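Local coordinates for fiber (Bovine adenovirus 4, PDB 4UE0), which forms the trimeric head domain of the viral fibre and probably mediates attachment of the virus to its host cell, at residues A[36-41]-A[61-66]; A[53-58]-A[93-98]; A[76-81]-A[104-109]. All blocks are in the same frame, centred on the assembly; numbering follows the deposited sequence.

In the fold
The chain folds into two antiparallel sheets, and the three contacts sample the core between them and the two outer strands of one of them. Contacts 1 and 2 are neighbours, their centres about 11 Å apart, and they touch where Phe64 packs on Ile97 and Glu61 on Ala56. Contact 1 sets the loop after helix 58-61 against strand 34-40; contact 2 pairs strands 51-55 and 96-101. Contact 3 lies on the opposite side of the chain's centre, about 26 and 27 Å from the others between centres, where the end of strand 70-77 meets the 104-109 loop. Along the chain, contact 2 alternates with each of the others, so distant sequence comes together in one head.

Contact 1: residues A[36-41]-A[61-66]; sequences YILNCS and ESIFVM
Tyr36 lays its ring along the backbone of the 61-66 loop, running past Ile63 toward Val65. With CG anti to the carbonyl carbon (chi1 -61°), the ring leaves the strand toward the loop, and its CD1 lies 3.7 Å from Ile63 O in an oblique approach. Farther out, CG2 of Val65 sits 3.9 Å from Tyr36 CE1 and equally near the hydroxyl oxygen, the two side chains crossing at about a right angle. Ile63 reaches in the other direction along the strand: its CD1 packs 3.8 Å from Leu38 CB, and it also meets Leu38 CD1, again nearly perpendicular. Ile63 thus fills the angle between the ring and the leucine, and the join is van der Waals packing, mostly between apolar side chains. The loop keeps its own shape through a type I turn from Glu61 to Phe64, closed by Phe64 N to Glu61 O at 3.1 Å, overlapped by an inverse gamma turn centred on Phe64, whose bond from Val65 N to Ile63 O is weak. Leu38 and Phe64 both rest on Ile90 of strand 83-93, in the other sheet. The arrangement is that of a beta-sandwich core, in which the connection between the outer strands of one sheet packs against strand 34-40 of the other.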
ATOM      1  N   TYR A  36      -9.144  11.167  -3.911  1.00 14.81           N
ATOM      2  CA  TYR A  36      -9.897  10.773  -2.722  1.00 14.59           C
ATOM      3  C   TYR A  36      -9.191   9.560  -2.151  1.00 13.31           C
ATOM      4  O   TYR A  36      -9.091   8.531  -2.817  1.00 13.02           O
ATOM      5  CB  TYR A  36     -11.340  10.434  -3.081  1.00 15.65           C
ATOM      6  CG  TYR A  36     -12.049  11.612  -3.681  1.00 18.53           C
ATOM      7  CD1 TYR A  36     -12.618  12.561  -2.867  1.00 19.14           C
ATOM      8  CD2 TYR A  36     -12.093  11.803  -5.054  1.00 20.71           C
ATOM      9  CE1 TYR A  36     -13.233  13.688  -3.388  1.00 22.26           C
ATOM     10  CE2 TYR A  36     -12.718  12.922  -5.596  1.00 24.60           C
ATOM     11  CZ  TYR A  36     -13.290  13.857  -4.751  1.00 23.49           C
ATOM     12  OH  TYR A  36     -13.912  14.959  -5.263  1.00 29.73           O
ATOM     13  N   ILE A  37      -8.680   9.693  -0.928  1.00 14.33           N
ATOM     14  CA  ILE A  37      -7.878   8.655  -0.273  1.00 14.47           C
ATOM     15  C   ILE A  37      -8.629   8.170   0.964  1.00 14.01           C
ATOM     16  O   ILE A  37      -9.097   8.980   1.775  1.00 16.62           O
ATOM     17  CB  ILE A  37      -6.479   9.190   0.104  0.50 15.39           C
ATOM     18  CG1 ILE A  37      -5.666   9.471  -1.165  0.50 17.40           C
ATOM     19  CG2 ILE A  37      -5.729   8.205   0.983  0.50 18.03           C
ATOM     20  CD1 ILE A  37      -4.537  10.452  -0.976  0.50 18.27           C
ATOM     21  N   LEU A  38      -8.696   6.853   1.105  1.00 12.80           N
ATOM     22  CA  LEU A  38      -9.231   6.218   2.302  1.00 13.26           C
ATOM     23  C   LEU A  38      -8.203   5.222   2.801  1.00 12.45           C
ATOM     24  O   LEU A  38      -7.769   4.357   2.039  1.00 13.10           O
ATOM     25  CB  LEU A  38     -10.540   5.473   2.006  1.00 13.48           C
ATOM     26  CG  LEU A  38     -11.214   4.794   3.197  1.00 14.74           C
ATOM     27  CD1 LEU A  38     -11.588   5.772   4.296  1.00 15.65           C
ATOM     28  CD2 LEU A  38     -12.449   4.021   2.746  1.00 17.88           C
ATOM     29  N   ASN A  39      -7.834   5.314   4.070  1.00 13.49           N
ATOM     30  CA  ASN A  39      -7.008   4.293   4.605  1.00 15.01           C
ATOM     31  C   ASN A  39      -7.445   3.780   5.932  1.00 13.65           C
ATOM     32  O   ASN A  39      -8.304   4.331   6.584  1.00 14.59           O
ATOM     33  CB  ASN A  39      -5.596   4.726   4.615  1.00 17.53           C
ATOM     34  CG  ASN A  39      -5.387   5.945   5.404  1.00 17.31           C
ATOM     35  OD1 ASN A  39      -5.984   6.143   6.476  1.00 22.61           O
ATOM     36  ND2 ASN A  39      -4.561   6.831   4.864  1.00 26.90           N
ATOM     37  N   CYS A  40      -6.858   2.659   6.283  1.00 12.12           N
ATOM     38  CA  CYS A  40      -7.196   1.968   7.500  1.00 12.06           C
ATOM     39  C   CYS A  40      -5.940   1.407   8.107  1.00 11.57           C
ATOM     40  O   CYS A  40      -5.135   0.786   7.423  1.00 11.67           O
ATOM     41  CB  CYS A  40      -8.159   0.837   7.148  1.00 14.91           C
ATOM     42  SG  CYS A  40      -8.976   0.033   8.534  1.00 16.74           S
ATOM     43  N   SER A  41      -5.784   1.608   9.411  1.00 10.89           N
ATOM     44  CA  SER A  41      -4.676   0.977  10.127  1.00 11.20           C
ATOM     45  C   SER A  41      -4.893  -0.518  10.275  1.00 10.29           C
ATOM     46  O   SER A  41      -6.023  -1.017  10.086  1.00 11.26           O
ATOM     47  CB  SER A  41      -4.479   1.627  11.497  1.00 11.64           C
ATOM     48  OG  SER A  41      -4.013   2.960  11.396  1.00 12.83           O
ATOM     49  N   GLU A  61     -17.927  11.077   4.896  1.00 23.46           N
ATOM     50  CA  GLU A  61     -18.887  11.028   3.820  1.00 21.74           C
ATOM     51  C   GLU A  61     -18.376  11.834   2.615  1.00 22.87           C
ATOM     52  O   GLU A  61     -18.766  11.530   1.486  1.00 25.58           O
ATOM     53  CB  GLU A  61     -20.236  11.576   4.242  1.00 27.45           C
ATOM     54  CG  GLU A  61     -21.158  10.627   4.981  1.00 34.60           C
ATOM     55  CD  GLU A  61     -22.550  11.214   5.134  1.00 41.17           C
ATOM     56  OE1 GLU A  61     -22.671  12.241   5.828  1.00 57.14           O
ATOM     57  OE2 GLU A  61     -23.513  10.671   4.559  1.00 38.46           O
ATOM     58  N   SER A  62     -17.532  12.856   2.855  1.00 22.98           N
ATOM     59  CA  SER A  62     -17.108  13.782   1.797  1.00 23.31           C
ATOM     60  C   SER A  62     -16.256  13.131   0.710  1.00 25.27           C
ATOM     61  O   SER A  62     -16.104  13.723  -0.363  1.00 24.86           O
ATOM     62  CB  SER A  62     -16.407  15.023   2.398  1.00 26.23           C
ATOM     63  OG  SER A  62     -15.084  14.787   2.901  1.00 25.59           O
ATOM     64  N   ILE A  63     -15.700  11.943   0.962  1.00 22.61           N
ATOM     65  CA  ILE A  63     -14.841  11.326  -0.034  1.00 19.68           C
ATOM     66  C   ILE A  63     -15.634  10.412  -0.979  1.00 18.73           C
ATOM     67  O   ILE A  63     -15.076   9.892  -1.965  1.00 22.30           O
ATOM     68  CB  ILE A  63     -13.638  10.553   0.587  1.00 18.73           C
ATOM     69  CG1 ILE A  63     -14.094   9.280   1.322  1.00 19.79           C
ATOM     70  CG2 ILE A  63     -12.789  11.454   1.477  1.00 22.36           C
ATOM     71  CD1 ILE A  63     -12.975   8.349   1.675  1.00 19.76           C
ATOM     72  N   PHE A  64     -16.915  10.185  -0.678  1.00 21.20           N
ATOM     73  CA  PHE A  64     -17.743   9.291  -1.495  1.00 21.69           C
ATOM     74  C   PHE A  64     -18.508  10.094  -2.533  1.00 31.37           C
ATOM     75  O   PHE A  64     -19.715  10.253  -2.467  1.00 42.74           O
ATOM     76  CB  PHE A  64     -18.689   8.429  -0.629  1.00 24.43           C
ATOM     77  CG  PHE A  64     -17.963   7.416   0.231  1.00 19.62           C
ATOM     78  CD1 PHE A  64     -17.422   7.799   1.449  1.00 20.75           C
ATOM     79  CD2 PHE A  64     -17.778   6.085  -0.183  1.00 20.09           C
ATOM     80  CE1 PHE A  64     -16.764   6.910   2.249  1.00 19.95           C
ATOM     81  CE2 PHE A  64     -17.098   5.190   0.626  1.00 18.48           C
ATOM     82  CZ  PHE A  64     -16.582   5.610   1.836  1.00 20.03           C
ATOM     83  N   VAL A  65     -17.758  10.605  -3.498  1.00 36.54           N
ATOM     84  CA  VAL A  65     -18.283  11.475  -4.540  1.00 32.03           C
ATOM     85  C   VAL A  65     -18.594  10.671  -5.785  1.00 35.34           C
ATOM     86  O   VAL A  65     -19.516  11.003  -6.519  1.00 42.86           O
ATOM     87  CB  VAL A  65     -17.250  12.575  -4.880  1.00 35.15           C
ATOM     88  CG1 VAL A  65     -17.577  13.288  -6.186  1.00 42.67           C
ATOM     89  CG2 VAL A  65     -17.165  13.572  -3.730  1.00 38.98           C
ATOM     90  N   MET A  66     -17.799   9.642  -6.046  1.00 37.53           N
ATOM     91  CA  MET A  66     -17.942   8.869  -7.268  1.00 35.24           C
ATOM     92  C   MET A  66     -18.942   7.738  -7.053  1.00 34.51           C
ATOM     93  O   MET A  66     -19.185   7.296  -5.909  1.00 34.17           O
ATOM     94  CB  MET A  66     -16.579   8.303  -7.716  1.00 41.38           C
ATOM     95  CG  MET A  66     -15.486   9.351  -7.938  1.00 48.75           C
ATOM     96  SD  MET A  66     -15.879  10.670  -9.131  1.00 72.78           S
ATOM     97  CE  MET A  66     -15.487   9.884 -10.699  1.00 56.97           C
TER

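Contact 2: residues A[53-58]-A[93-98]; sequences YFQADS and KQSIIS
Phe54 and Ile97 form the hydrogen-bonded pair at the middle of this antiparallel ladder. Phe54 N donates to Ile97 O at 3.1 Å, and Ile97 N returns to Phe54 O at 2.9 Å. Tyr53 with Ser98 and Gln55 with Ile96 are the flanking non-hydrogen-bonded pairs, where CA-H...O contacts supplement the ladder, as from Tyr53 CA to Ile97 O at 3.1 Å. Beyond the regular strand, Ala56 N gives a short, nearly straight bond to Ser95 O (2.7 Å, 171° at the hydrogen). Ser95 belongs to the type II' turn from Lys93 to Ile96, which is thereby tied to the end of strand 51-55.

Apolar packing is concentrated on the face carrying Phe54 and Ile97, whose side chains lie side by side and point the same way. Phe54 has CG between its backbone N and carbonyl carbon (chi1 59°), which swings the ring over its neighbour: Ile97 CB stands over one face as a CH-pi contact, 4.1 Å from the centroid and displaced toward the rim. The other end of Ile97 presses on Ala56, CD1 to CB at a tight 3.3 Å. Leu60 of helix 58-61 covers both Phe54 and Ile97.

On the other face contacts are looser and lie at the surface. Ile96 CG2 comes within 4.3 Å of Tyr53 CB, and the extended Gln55 passes the Ser95 hydroxyl with its CG.

Charged groups mark the exit of the strand, where Asp57 N-caps helix 58-61 and forms a salt bridge with Arg12. The whole is an edge strand paired to a beta-hairpin in an antiparallel sheet, with one face turned to the sandwich core.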
ATOM      1  N   TYR A  53     -19.689  -2.189   9.121  1.00 12.31           N
ATOM      2  CA  TYR A  53     -20.516  -1.062   8.712  1.00 13.17           C
ATOM      3  C   TYR A  53     -20.680  -0.106   9.883  1.00 13.74           C
ATOM      4  O   TYR A  53     -20.541  -0.485  11.051  1.00 14.21           O
ATOM      5  CB  TYR A  53     -21.879  -1.556   8.201  1.00 13.93           C
ATOM      6  CG  TYR A  53     -22.618  -2.369   9.193  1.00 13.84           C
ATOM      7  CD1 TYR A  53     -23.268  -1.773  10.277  1.00 15.32           C
ATOM      8  CD2 TYR A  53     -22.620  -3.742   9.111  1.00 15.64           C
ATOM      9  CE1 TYR A  53     -23.876  -2.528  11.233  1.00 15.84           C
ATOM     10  CE2 TYR A  53     -23.286  -4.505  10.058  1.00 16.98           C
ATOM     11  CZ  TYR A  53     -23.906  -3.886  11.133  1.00 16.98           C
ATOM     12  OH  TYR A  53     -24.538  -4.650  12.099  1.00 22.96           O
ATOM     13  N   PHE A  54     -21.011   1.130   9.571  1.00 13.90           N
ATOM     14  CA  PHE A  54     -21.158   2.157  10.566  1.00 15.79           C
ATOM     15  C   PHE A  54     -21.752   3.394   9.908  1.00 15.65           C
ATOM     16  O   PHE A  54     -21.795   3.523   8.688  1.00 17.19           O
ATOM     17  CB  PHE A  54     -19.799   2.484  11.220  1.00 16.33           C
ATOM     18  CG  PHE A  54     -18.763   2.959  10.246  1.00 15.81           C
ATOM     19  CD1 PHE A  54     -17.998   2.047   9.516  1.00 15.72           C
ATOM     20  CD2 PHE A  54     -18.565   4.314  10.056  1.00 17.28           C
ATOM     21  CE1 PHE A  54     -17.063   2.495   8.613  1.00 16.16           C
ATOM     22  CE2 PHE A  54     -17.634   4.768   9.169  1.00 17.81           C
ATOM     23  CZ  PHE A  54     -16.881   3.864   8.448  1.00 17.12           C
ATOM     24  N   GLN A  55     -22.179   4.313  10.749  1.00 17.43           N
ATOM     25  CA  GLN A  55     -22.766   5.552  10.280  1.00 19.70           C
ATOM     26  C   GLN A  55     -21.659   6.592  10.187  1.00 21.86           C
ATOM     27  O   GLN A  55     -20.897   6.818  11.140  1.00 23.89           O
ATOM     28  CB  GLN A  55     -23.911   5.979  11.190  1.00 24.41           C
ATOM     29  CG  GLN A  55     -24.866   6.989  10.590  1.00 29.20           C
ATOM     30  CD  GLN A  55     -26.059   7.213  11.494  1.00 33.75           C
ATOM     31  OE1 GLN A  55     -26.178   6.595  12.560  1.00 38.93           O
ATOM     32  NE2 GLN A  55     -26.951   8.092  11.077  1.00 41.06           N
ATOM     33  N   ALA A  56     -21.562   7.210   9.016  1.00 23.62           N
ATOM     34  CA  ALA A  56     -20.456   8.093   8.719  1.00 25.88           C
ATOM     35  C   ALA A  56     -20.700   9.435   9.272  1.00 28.61           C
ATOM     36  O   ALA A  56     -21.832   9.903   9.300  1.00 35.02           O
ATOM     37  CB  ALA A  56     -20.242   8.222   7.226  1.00 27.72           C
ATOM     38  N   ASP A  57     -19.582  10.040   9.653  1.00 36.09           N
ATOM     39  CA  ASP A  57     -19.465  11.450   9.963  1.00 36.67           C
ATOM     40  C   ASP A  57     -19.346  12.269   8.660  1.00 34.99           C
ATOM     41  O   ASP A  57     -19.044  11.742   7.570  1.00 36.14           O
ATOM     42  CB  ASP A  57     -18.201  11.650  10.826  1.00 37.05           C
ATOM     43  CG  ASP A  57     -16.953  10.959  10.222  1.00 36.86           C
ATOM     44  OD1 ASP A  57     -16.828   9.726  10.301  1.00 32.62           O
ATOM     45  OD2 ASP A  57     -16.115  11.669   9.662  1.00 38.74           O
ATOM     46  N   SER A  58     -19.549  13.579   8.786  1.00 39.57           N
ATOM     47  CA  SER A  58     -19.462  14.501   7.646  1.00 33.83           C
ATOM     48  C   SER A  58     -18.142  14.397   6.858  1.00 28.78           C
ATOM     49  O   SER A  58     -18.136  14.418   5.602  1.00 32.18           O
ATOM     50  CB  SER A  58     -19.630  15.937   8.156  1.00 30.45           C
ATOM     51  OG  SER A  58     -18.578  16.303   9.055  1.00 41.74           O
ATOM     52  N   LYS A  93     -24.214   3.960   1.338  1.00 18.54           N
ATOM     53  CA  LYS A  93     -25.630   4.123   1.029  1.00 19.20           C
ATOM     54  C   LYS A  93     -26.199   4.999   2.141  1.00 18.67           C
ATOM     55  O   LYS A  93     -26.136   4.636   3.311  1.00 19.05           O
ATOM     56  CB  LYS A  93     -26.354   2.783   0.929  1.00 21.06           C
ATOM     57  CG  LYS A  93     -27.815   2.983   0.553  1.00 24.09           C
ATOM     58  CD  LYS A  93     -28.633   1.706   0.433  1.00 25.83           C
ATOM     59  CE  LYS A  93     -30.056   2.035  -0.041  1.00 30.49           C
ATOM     60  NZ  LYS A  93     -31.092   0.969   0.155  1.00 33.38           N
ATOM     61  N   GLN A  94     -26.714   6.162   1.758  1.00 19.72           N
ATOM     62  CA  GLN A  94     -27.115   7.214   2.689  1.00 20.55           C
ATOM     63  C   GLN A  94     -25.900   7.519   3.537  1.00 20.64           C
ATOM     64  O   GLN A  94     -24.834   7.747   2.983  1.00 24.37           O
ATOM     65  CB  GLN A  94     -28.372   6.815   3.465  1.00 21.61           C
ATOM     66  CG  GLN A  94     -29.514   6.495   2.516  1.00 23.86           C
ATOM     67  CD  GLN A  94     -30.767   6.095   3.230  1.00 35.34           C
ATOM     68  OE1 GLN A  94     -30.965   4.924   3.580  1.00 51.70           O
ATOM     69  NE2 GLN A  94     -31.620   7.064   3.469  1.00 47.03           N
ATOM     70  N   SER A  95     -26.032   7.490   4.848  1.00 19.98           N
ATOM     71  CA  SER A  95     -24.945   7.798   5.751  1.00 20.75           C
ATOM     72  C   SER A  95     -24.208   6.537   6.230  1.00 18.33           C
ATOM     73  O   SER A  95     -23.293   6.651   7.038  1.00 21.79           O
ATOM     74  CB  SER A  95     -25.484   8.625   6.924  1.00 21.19           C
ATOM     75  OG  SER A  95     -26.546   7.936   7.575  1.00 25.04           O
ATOM     76  N   ILE A  96     -24.565   5.364   5.700  1.00 15.94           N
ATOM     77  CA  ILE A  96     -23.996   4.111   6.161  1.00 15.98           C
ATOM     78  C   ILE A  96     -22.850   3.716   5.245  1.00 15.73           C
ATOM     79  O   ILE A  96     -23.044   3.499   4.052  1.00 15.04           O
ATOM     80  CB  ILE A  96     -25.023   2.953   6.174  1.00 17.18           C
ATOM     81  CG1 ILE A  96     -26.253   3.278   7.030  1.00 20.68           C
ATOM     82  CG2 ILE A  96     -24.363   1.656   6.670  1.00 17.59           C
ATOM     83  CD1 ILE A  96     -25.945   3.512   8.488  1.00 24.13           C
ATOM     84  N   ILE A  97     -21.663   3.607   5.821  1.00 14.84           N
ATOM     85  CA  ILE A  97     -20.499   3.079   5.118  1.00 13.87           C
ATOM     86  C   ILE A  97     -20.374   1.590   5.399  1.00 12.74           C
ATOM     87  O   ILE A  97     -20.476   1.159   6.562  1.00 13.02           O
ATOM     88  CB  ILE A  97     -19.228   3.834   5.542  1.00 15.82           C
ATOM     89  CG1 ILE A  97     -19.395   5.306   5.148  1.00 20.29           C
ATOM     90  CG2 ILE A  97     -17.979   3.207   4.906  1.00 14.94           C
ATOM     91  CD1 ILE A  97     -18.239   6.218   5.460  1.00 27.15           C
ATOM     92  N   SER A  98     -20.152   0.806   4.339  1.00 13.14           N
ATOM     93  CA  SER A  98     -19.925  -0.620   4.424  1.00 12.87           C
ATOM     94  C   SER A  98     -18.555  -0.965   3.839  1.00 11.27           C
ATOM     95  O   SER A  98     -18.235  -0.575   2.716  1.00 13.01           O
ATOM     96  CB  SER A  98     -21.011  -1.362   3.656  1.00 13.39           C
ATOM     97  OG  SER A  98     -22.282  -1.149   4.246  1.00 16.03           O
TER

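Contact 3: residues A[76-81]-A[104-109]; sequences QQLPDK and SLEPNI
Gln76 sets CG anti to its carbonyl carbon (chi1 -68°) and stays extended beyond it (chi2 179°), reaching from near the end of its strand into the bend of the 104-109 loop, and its third torsion (-58°) turns the amide so that both ends meet loop backbone. OE1 accepts from Glu106 N at 2.8 Å, the donor lying in the carbonyl plane on a lone pair. NE2 gives two bonds: one to Glu106 O at 2.9 Å, also on a lone pair, and one to Ile109 O at 2.9 Å, reached from well above that carbonyl's plane. Both acceptors lie close to the amide plane of Gln76, so the three bonds fix its rotation. Tyr86 OH adds a weak hydrogen bond to OE1. A buried glutamine here bridges the backbone of a type II beta turn, Glu106 to Ile109, in the connection between the two sheets that leads from strand 96-101 to strand 114-120. Side-chain packing flanks the amide. Ile109 spreads its branches over the departing chain, CG2 lying 3.3 Å from the carbonyl oxygen of Gln77 and CD1 making an apolar contact with Pro79 CD at 3.9 Å. Leu78 CD1 meets Glu106 CG at 3.7 Å, the two side chains crossing at about a right angle; that same carbon of Glu106 also lies beside Gln76 OE1. Past Leu78, the 76-81 segment folds into a type I turn closed by Lys81 N to Leu78 O, and Gln77 and Lys81 pack on Ser102 of the second subunit.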
ATOM      1  N   GLN A  76      -4.032 -11.428   5.915  1.00  9.94           N
ATOM      2  CA  GLN A  76      -3.750 -12.024   7.227  1.00 10.11           C
ATOM      3  C   GLN A  76      -2.749 -13.167   7.047  1.00 11.24           C
ATOM      4  O   GLN A  76      -2.751 -13.858   6.031  1.00 11.75           O
ATOM      5  CB  GLN A  76      -5.000 -12.614   7.882  1.00 10.93           C
ATOM      6  CG  GLN A  76      -6.015 -11.577   8.306  1.00 11.23           C
ATOM      7  CD  GLN A  76      -7.219 -12.233   8.923  1.00 11.44           C
ATOM      8  OE1 GLN A  76      -7.884 -13.067   8.297  1.00 12.18           O
ATOM      9  NE2 GLN A  76      -7.507 -11.908  10.177  1.00 12.66           N
ATOM     10  N   GLN A  77      -1.893 -13.325   8.040  1.00 10.96           N
ATOM     11  CA  GLN A  77      -0.928 -14.419   8.095  1.00 11.96           C
ATOM     12  C   GLN A  77      -1.475 -15.479   9.018  1.00 15.27           C
ATOM     13  O   GLN A  77      -1.685 -15.232  10.207  1.00 16.39           O
ATOM     14  CB  GLN A  77       0.401 -13.899   8.593  1.00 12.89           C
ATOM     15  CG  GLN A  77       1.463 -14.969   8.724  1.00 13.43           C
ATOM     16  CD  GLN A  77       2.814 -14.421   9.048  1.00 13.17           C
ATOM     17  OE1 GLN A  77       3.248 -13.460   8.458  1.00 13.92           O
ATOM     18  NE2 GLN A  77       3.504 -15.065   9.967  1.00 17.23           N
ATOM     19  N   LEU A  78      -1.743 -16.644   8.433  1.00 17.02           N
ATOM     20  CA  LEU A  78      -2.382 -17.738   9.155  1.00 21.63           C
ATOM     21  C   LEU A  78      -1.369 -18.443  10.038  1.00 23.81           C
ATOM     22  O   LEU A  78      -0.167 -18.271   9.882  1.00 22.71           O
ATOM     23  CB  LEU A  78      -3.030 -18.693   8.173  1.00 24.65           C
ATOM     24  CG  LEU A  78      -4.396 -18.291   7.631  1.00 31.19           C
ATOM     25  CD1 LEU A  78      -4.800 -16.839   7.802  1.00 33.78           C
ATOM     26  CD2 LEU A  78      -4.476 -18.680   6.167  1.00 36.76           C
ATOM     27  N   PRO A  79      -1.853 -19.233  10.998  1.00 28.74           N
ATOM     28  CA  PRO A  79      -0.912 -19.871  11.917  1.00 30.32           C
ATOM     29  C   PRO A  79       0.182 -20.730  11.249  1.00 28.68           C
ATOM     30  O   PRO A  79       1.289 -20.817  11.784  1.00 35.68           O
ATOM     31  CB  PRO A  79      -1.818 -20.736  12.783  1.00 34.79           C
ATOM     32  CG  PRO A  79      -3.127 -20.019  12.772  1.00 37.30           C
ATOM     33  CD  PRO A  79      -3.254 -19.485  11.380  1.00 32.19           C
ATOM     34  N   ASP A  80      -0.129 -21.342  10.096  1.00 27.92           N
ATOM     35  CA  ASP A  80       0.832 -22.136   9.309  1.00 28.68           C
ATOM     36  C   ASP A  80       1.723 -21.274   8.394  1.00 25.23           C
ATOM     37  O   ASP A  80       2.442 -21.819   7.545  1.00 25.74           O
ATOM     38  CB  ASP A  80       0.094 -23.208   8.486  1.00 32.54           C
ATOM     39  CG  ASP A  80      -0.872 -22.628   7.444  1.00 32.51           C
ATOM     40  OD1 ASP A  80      -0.899 -21.393   7.243  1.00 28.51           O
ATOM     41  OD2 ASP A  80      -1.606 -23.433   6.811  1.00 46.26           O
ATOM     42  N   LYS A  81       1.616 -19.951   8.545  1.00 22.35           N
ATOM     43  CA  LYS A  81       2.411 -18.943   7.837  1.00 22.18           C
ATOM     44  C   LYS A  81       1.967 -18.713   6.395  1.00 18.75           C
ATOM     45  O   LYS A  81       2.578 -17.929   5.696  1.00 20.37           O
ATOM     46  CB  LYS A  81       3.925 -19.219   7.879  1.00 24.54           C
ATOM     47  CG  LYS A  81       4.476 -19.669   9.219  1.00 31.96           C
ATOM     48  CD  LYS A  81       4.572 -18.545  10.225  1.00 39.72           C
ATOM     49  CE  LYS A  81       5.888 -17.794  10.105  1.00 41.78           C
ATOM     50  NZ  LYS A  81       7.022 -18.514  10.734  1.00 51.07           N
ATOM     51  N   SER A 104     -14.619 -14.237   4.624  1.00 13.90           N
ATOM     52  CA  SER A 104     -14.608 -13.989   6.054  1.00 13.60           C
ATOM     53  C   SER A 104     -13.186 -13.924   6.600  1.00 13.40           C
ATOM     54  O   SER A 104     -12.333 -14.726   6.270  1.00 14.20           O
ATOM     55  CB  SER A 104     -15.437 -15.049   6.788  1.00 15.60           C
ATOM     56  OG  SER A 104     -14.882 -16.344   6.641  1.00 20.37           O
ATOM     57  N   LEU A 105     -12.966 -12.960   7.475  1.00 12.05           N
ATOM     58  CA  LEU A 105     -11.673 -12.815   8.116  1.00 11.60           C
ATOM     59  C   LEU A 105     -11.462 -13.922   9.168  1.00 12.42           C
ATOM     60  O   LEU A 105     -12.407 -14.476   9.724  1.00 14.28           O
ATOM     61  CB  LEU A 105     -11.568 -11.435   8.771  1.00 12.50           C
ATOM     62  CG  LEU A 105     -11.705 -10.247   7.831  1.00 12.83           C
ATOM     63  CD1 LEU A 105     -11.715  -8.957   8.634  1.00 13.63           C
ATOM     64  CD2 LEU A 105     -10.576 -10.206   6.845  1.00 13.85           C
ATOM     65  N   GLU A 106     -10.202 -14.270   9.409  1.00 12.64           N
ATOM     66  CA  GLU A 106      -9.864 -15.184  10.492  1.00 13.75           C
ATOM     67  C   GLU A 106      -9.915 -14.437  11.817  1.00 13.59           C
ATOM     68  O   GLU A 106      -9.270 -13.395  11.969  1.00 14.37           O
ATOM     69  CB  GLU A 106      -8.454 -15.741  10.337  0.50 15.21           C
ATOM     70  CG  GLU A 106      -8.223 -16.481   9.042  0.50 16.43           C
ATOM     71  CD  GLU A 106      -9.001 -17.764   8.971  0.50 19.97           C
ATOM     72  OE1 GLU A 106      -9.123 -18.459  10.001  0.50 27.27           O
ATOM     73  OE2 GLU A 106      -9.489 -18.089   7.875  0.50 24.57           O
ATOM     74  N   PRO A 107     -10.625 -14.971  12.816  1.00 14.37           N
ATOM     75  CA  PRO A 107     -10.610 -14.307  14.108  1.00 15.56           C
ATOM     76  C   PRO A 107      -9.224 -14.254  14.752  1.00 13.88           C
ATOM     77  O   PRO A 107      -8.466 -15.206  14.663  1.00 14.70           O
ATOM     78  CB  PRO A 107     -11.535 -15.196  14.964  1.00 17.39           C
ATOM     79  CG  PRO A 107     -12.385 -15.959  13.994  1.00 20.29           C
ATOM     80  CD  PRO A 107     -11.487 -16.166  12.817  1.00 15.48           C
ATOM     81  N   ASN A 108      -8.951 -13.162  15.449  1.00 14.31           N
ATOM     82  CA  ASN A 108      -7.789 -13.055  16.341  1.00 15.51           C
ATOM     83  C   ASN A 108      -6.433 -13.111  15.632  1.00 15.29           C
ATOM     84  O   ASN A 108      -5.432 -13.481  16.223  1.00 17.25           O
ATOM     85  CB  ASN A 108      -7.882 -14.081  17.482  1.00 18.02           C
ATOM     86  CG  ASN A 108      -9.227 -14.021  18.176  1.00 20.01           C
ATOM     87  OD1 ASN A 108      -9.933 -15.040  18.326  1.00 26.11           O
ATOM     88  ND2 ASN A 108      -9.618 -12.824  18.538  1.00 20.23           N
ATOM     89  N   ILE A 109      -6.433 -12.701  14.372  1.00 13.41           N
ATOM     90  CA  ILE A 109      -5.224 -12.555  13.605  1.00 13.49           C
ATOM     91  C   ILE A 109      -5.224 -11.144  13.020  1.00 11.94           C
ATOM     92  O   ILE A 109      -6.226 -10.679  12.476  1.00 11.85           O
ATOM     93  CB  ILE A 109      -5.147 -13.609  12.462  1.00 13.89           C
ATOM     94  CG1 ILE A 109      -5.070 -15.009  13.052  1.00 15.93           C
ATOM     95  CG2 ILE A 109      -3.965 -13.288  11.545  1.00 13.46           C
ATOM     96  CD1 ILE A 109      -4.985 -16.097  12.012  1.00 18.54           C
TER